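Local structure of beta-N-acetylglucosaminidase (Thermotoga maritima, 3WO8) at residues L56-L70 against L324-D338. The protein probably hydrolyses terminal non-reducing N-acetyl-D-hexosamine residues from N-acetyl-beta-D-hexosaminides, as a member of glycosyl hydrolase family 3. Residues are numbered along the deposited sequence; the frame is centred on the assembly and turned at random.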
# COMPACT_ATOMS: atom_id res chain seq x y z
N LEU B 56 12.23 3.36 -4.15
CA LEU B 56 11.19 3.68 -5.10
C LEU B 56 11.03 5.18 -5.23
O LEU B 56 10.91 5.70 -6.32
CB LEU B 56 9.85 3.07 -4.70
CG LEU B 56 8.77 3.45 -5.70
CD1 LEU B 56 9.15 3.00 -7.11
CD2 LEU B 56 7.45 2.90 -5.28
N MET B 57 11.07 5.87 -4.10
CA MET B 57 10.95 7.31 -4.13
C MET B 57 12.12 8.00 -4.82
O MET B 57 11.93 8.90 -5.64
CB MET B 57 10.75 7.87 -2.71
CG MET B 57 9.38 7.54 -2.10
SD MET B 57 9.33 7.82 -0.31
CE MET B 57 7.61 7.33 -0.10
N ASP B 58 13.33 7.62 -4.50
CA ASP B 58 14.47 8.32 -5.10
C ASP B 58 14.55 7.99 -6.56
O ASP B 58 14.94 8.82 -7.34
CB ASP B 58 15.76 7.94 -4.43
CG ASP B 58 16.81 9.01 -4.57
OD1 ASP B 58 16.44 10.19 -4.40
OD2 ASP B 58 18.00 8.66 -4.81
N PHE B 59 14.12 6.79 -6.93
CA PHE B 59 14.14 6.41 -8.33
C PHE B 59 13.16 7.27 -9.10
O PHE B 59 13.46 7.73 -10.16
CB PHE B 59 13.84 4.90 -8.47
CG PHE B 59 14.27 4.26 -9.79
CD1 PHE B 59 14.98 4.96 -10.75
CD2 PHE B 59 13.94 2.95 -10.04
CE1 PHE B 59 15.33 4.36 -11.94
CE2 PHE B 59 14.30 2.33 -11.21
CZ PHE B 59 14.99 3.04 -12.16
N MET B 60 11.99 7.53 -8.55
CA MET B 60 10.97 8.31 -9.28
C MET B 60 11.41 9.76 -9.33
O MET B 60 11.20 10.46 -10.30
CB MET B 60 9.61 8.21 -8.56
CG MET B 60 8.92 6.87 -8.69
SD MET B 60 8.35 6.67 -10.38
CE MET B 60 7.39 5.18 -10.26
N SER B 61 12.00 10.24 -8.25
CA SER B 61 12.54 11.58 -8.23
C SER B 61 13.61 11.78 -9.30
O SER B 61 13.65 12.79 -9.96
CB SER B 61 13.20 11.85 -6.90
OG SER B 61 13.71 13.15 -6.89
N PHE B 62 14.51 10.82 -9.41
CA PHE B 62 15.51 10.79 -10.46
C PHE B 62 14.86 10.75 -11.85
O PHE B 62 15.24 11.54 -12.71
CB PHE B 62 16.44 9.58 -10.27
CG PHE B 62 17.36 9.35 -11.42
CD1 PHE B 62 18.53 10.10 -11.55
CD2 PHE B 62 17.06 8.40 -12.39
CE1 PHE B 62 19.39 9.90 -12.61
CE2 PHE B 62 17.91 8.20 -13.46
CZ PHE B 62 19.08 8.95 -13.56
N LEU B 63 13.91 9.87 -12.08
CA LEU B 63 13.38 9.76 -13.43
C LEU B 63 12.73 11.06 -13.76
O LEU B 63 12.70 11.53 -14.91
CB LEU B 63 12.37 8.65 -13.54
CG LEU B 63 13.00 7.29 -13.37
CD1 LEU B 63 11.94 6.22 -13.12
CD2 LEU B 63 13.83 6.95 -14.60
N SER B 64 12.22 11.69 -12.72
CA SER B 64 11.41 12.86 -12.94
C SER B 64 12.27 14.00 -13.45
O SER B 64 11.95 14.63 -14.45
CB SER B 64 10.69 13.24 -11.65
OG SER B 64 9.74 14.24 -11.90
N LYS B 65 13.36 14.26 -12.73
CA LYS B 65 14.39 15.24 -13.13
C LYS B 65 15.07 14.95 -14.48
O LYS B 65 15.49 15.89 -15.13
CB LYS B 65 15.48 15.33 -12.06
CG LYS B 65 15.03 15.94 -10.73
CD LYS B 65 16.24 16.30 -9.86
CE LYS B 65 16.15 15.76 -8.43
NZ LYS B 65 15.12 16.50 -7.65
N GLU B 66 15.16 13.68 -14.88
CA GLU B 66 15.90 13.22 -16.07
C GLU B 66 15.15 13.22 -17.37
O GLU B 66 15.77 13.26 -18.40
CB GLU B 66 16.41 11.77 -15.90
CG GLU B 66 17.79 11.64 -15.27
CD GLU B 66 18.92 12.18 -16.14
OE1 GLU B 66 19.85 12.78 -15.57
OE2 GLU B 66 18.88 11.99 -17.38
N GLY B 67 13.83 13.08 -17.35
CA GLY B 67 13.09 13.00 -18.60
C GLY B 67 11.66 12.46 -18.59
O GLY B 67 10.93 12.53 -17.60
N ASP B 68 11.27 11.91 -19.71
CA ASP B 68 9.91 11.57 -19.90
C ASP B 68 9.92 10.10 -20.24
O ASP B 68 10.44 9.73 -21.29
CB ASP B 68 9.35 12.45 -21.02
CG ASP B 68 7.89 12.22 -21.28
OD1 ASP B 68 7.08 12.27 -20.32
OD2 ASP B 68 7.51 12.02 -22.45
N PHE B 69 9.37 9.26 -19.35
CA PHE B 69 9.39 7.79 -19.49
C PHE B 69 8.05 7.11 -19.37
O PHE B 69 7.06 7.68 -18.94
CB PHE B 69 10.24 7.13 -18.43
CG PHE B 69 11.59 7.75 -18.26
CD1 PHE B 69 11.74 8.90 -17.51
CD2 PHE B 69 12.71 7.16 -18.81
CE1 PHE B 69 13.00 9.47 -17.32
CE2 PHE B 69 13.98 7.74 -18.65
CZ PHE B 69 14.12 8.90 -17.89
N LEU B 70 8.06 5.84 -19.75
CA LEU B 70 6.98 4.96 -19.53
C LEU B 70 7.40 4.09 -18.39
O LEU B 70 8.28 3.27 -18.56
CB LEU B 70 6.76 4.08 -20.74
CG LEU B 70 6.27 4.84 -21.96
CD1 LEU B 70 5.96 3.84 -23.06
CD2 LEU B 70 5.03 5.66 -21.62
N LEU B 324 3.99 8.36 -25.18
CA LEU B 324 4.62 9.20 -24.23
C LEU B 324 3.89 10.53 -24.12
O LEU B 324 3.65 11.03 -23.00
CB LEU B 324 6.06 9.43 -24.66
CG LEU B 324 7.10 9.44 -23.56
CD1 LEU B 324 6.96 8.28 -22.61
CD2 LEU B 324 8.48 9.45 -24.18
N ALA B 325 3.51 11.10 -25.26
CA ALA B 325 2.83 12.40 -25.26
C ALA B 325 1.43 12.37 -24.66
O ALA B 325 0.95 13.40 -24.24
CB ALA B 325 2.77 12.98 -26.66
N PHE B 326 0.76 11.22 -24.61
CA PHE B 326 -0.49 11.14 -23.84
C PHE B 326 -0.40 10.42 -22.49
O PHE B 326 -1.38 10.31 -21.79
CB PHE B 326 -1.67 10.61 -24.69
CG PHE B 326 -1.52 9.20 -25.19
CD1 PHE B 326 -1.34 8.13 -24.33
CD2 PHE B 326 -1.64 8.94 -26.55
CE1 PHE B 326 -1.24 6.84 -24.82
CE2 PHE B 326 -1.53 7.65 -27.04
CZ PHE B 326 -1.33 6.59 -26.18
N ALA B 327 0.75 9.93 -22.09
CA ALA B 327 0.86 9.30 -20.79
C ALA B 327 0.92 10.38 -19.74
O ALA B 327 1.49 11.44 -19.99
CB ALA B 327 2.11 8.43 -20.71
N LYS B 328 0.31 10.10 -18.59
CA LYS B 328 0.43 10.95 -17.37
C LYS B 328 1.89 11.22 -17.01
O LYS B 328 2.77 10.45 -17.34
CB LYS B 328 -0.27 10.28 -16.17
CG LYS B 328 -1.79 10.11 -16.30
CD LYS B 328 -2.46 11.35 -16.85
CE LYS B 328 -3.94 11.37 -16.50
NZ LYS B 328 -4.62 12.48 -17.22
N LYS B 329 2.14 12.31 -16.31
CA LYS B 329 3.49 12.83 -16.17
C LYS B 329 3.97 13.21 -14.77
O LYS B 329 5.15 13.50 -14.60
CB LYS B 329 3.64 14.06 -17.09
CG LYS B 329 3.59 13.72 -18.59
CD LYS B 329 4.34 14.74 -19.45
CE LYS B 329 4.14 14.50 -20.95
NZ LYS B 329 4.61 13.14 -21.36
N ASN B 330 3.09 13.26 -13.78
CA ASN B 330 3.45 13.68 -12.41
C ASN B 330 4.65 12.92 -11.84
O ASN B 330 4.91 11.79 -12.26
CB ASN B 330 2.24 13.59 -11.46
CG ASN B 330 1.80 12.15 -11.16
OD1 ASN B 330 1.51 11.82 -10.00
ND2 ASN B 330 1.72 11.30 -12.19
N SER B 331 5.38 13.55 -10.89
CA SER B 331 6.59 12.93 -10.24
C SER B 331 6.24 11.78 -9.32
O SER B 331 7.15 11.09 -8.79
CB SER B 331 7.49 13.92 -9.46
OG SER B 331 6.78 14.75 -8.57
N GLY B 332 4.94 11.60 -9.11
CA GLY B 332 4.44 10.67 -8.14
C GLY B 332 5.19 10.83 -6.83
O GLY B 332 5.65 11.92 -6.41
N VAL B 333 5.38 9.67 -6.24
CA VAL B 333 5.96 9.48 -4.93
C VAL B 333 7.36 10.18 -4.79
O VAL B 333 7.83 10.55 -3.69
CB VAL B 333 5.90 7.96 -4.71
CG1 VAL B 333 7.22 7.30 -4.86
CG2 VAL B 333 5.22 7.65 -3.40
N GLY B 334 7.97 10.45 -5.94
CA GLY B 334 9.19 11.23 -6.04
C GLY B 334 9.23 12.52 -5.23
O GLY B 334 10.31 12.90 -4.68
N PHE B 335 8.09 13.21 -5.12
CA PHE B 335 8.13 14.48 -4.41
C PHE B 335 8.47 14.21 -2.96
O PHE B 335 9.02 15.08 -2.27
CB PHE B 335 6.86 15.32 -4.57
CG PHE B 335 5.66 14.88 -3.74
CD1 PHE B 335 4.85 13.83 -4.15
CD2 PHE B 335 5.30 15.58 -2.59
CE1 PHE B 335 3.75 13.44 -3.40
CE2 PHE B 335 4.20 15.20 -1.84
CZ PHE B 335 3.42 14.14 -2.25
N LEU B 336 8.18 12.99 -2.50
CA LEU B 336 8.38 12.74 -1.11
C LEU B 336 9.91 12.70 -0.83
O LEU B 336 10.39 13.14 0.20
CB LEU B 336 7.59 11.50 -0.65
CG LEU B 336 6.11 11.81 -0.57
CD1 LEU B 336 5.22 10.58 -0.46
CD2 LEU B 336 5.80 12.73 0.59
N ALA B 337 10.67 12.18 -1.77
CA ALA B 337 12.13 12.29 -1.66
C ALA B 337 12.56 13.73 -1.47
O ALA B 337 13.36 14.05 -0.59
CB ALA B 337 12.80 11.71 -2.90
N ASP B 338 12.00 14.60 -2.29
CA ASP B 338 12.43 15.99 -2.28
C ASP B 338 12.02 16.61 -1.01
O ASP B 338 12.82 17.35 -0.39
CB ASP B 338 11.84 16.79 -3.44
CG ASP B 338 12.24 16.25 -4.77
OD1 ASP B 338 13.42 15.90 -4.95
OD2 ASP B 338 11.37 16.17 -5.63
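Asp68 turns its carboxylate away from its own backbone N (chi1 -178°) and reaches from the turn after helix 53-66 to Lys329, whose chain stays extended until its last torsion folds NZ back to the carboxylate. This pairing ties a helix of the TIM barrel, and the turn into strand 70-72, to the chain between helices 310-326 and 334-342. Lys329 NZ meets Asp68 OD1 at 2.8 Å on its syn side, 26° out of the carboxylate plane, and also donates to Leu324 O from above the carbonyl plane. A leucine in place of Asp68 would probably leave the Lys329 ammonium without its carboxylate mate. Two residues on, Leu70 CD2 packs on Leu324 CD1 at 3.4 Å.

At the other end, helix 56-66 crosses 334-338 at -97°, their axes 7.3 Å apart. The close approach falls at Gly334: its CA lies 3.6 Å from Met57 O, and a CB would clash with Ser61 N. The extended Met57 side chain passes Val333 at about a right angle, CG 3.5 Å from CG1; Val333 also packs on Pro87 of the second subunit. Asp338 OD1 takes two weak bonds, from Lys65 NZ at 3.2 Å, within a salt bridge, and from Ser61 OG at 3.4 Å.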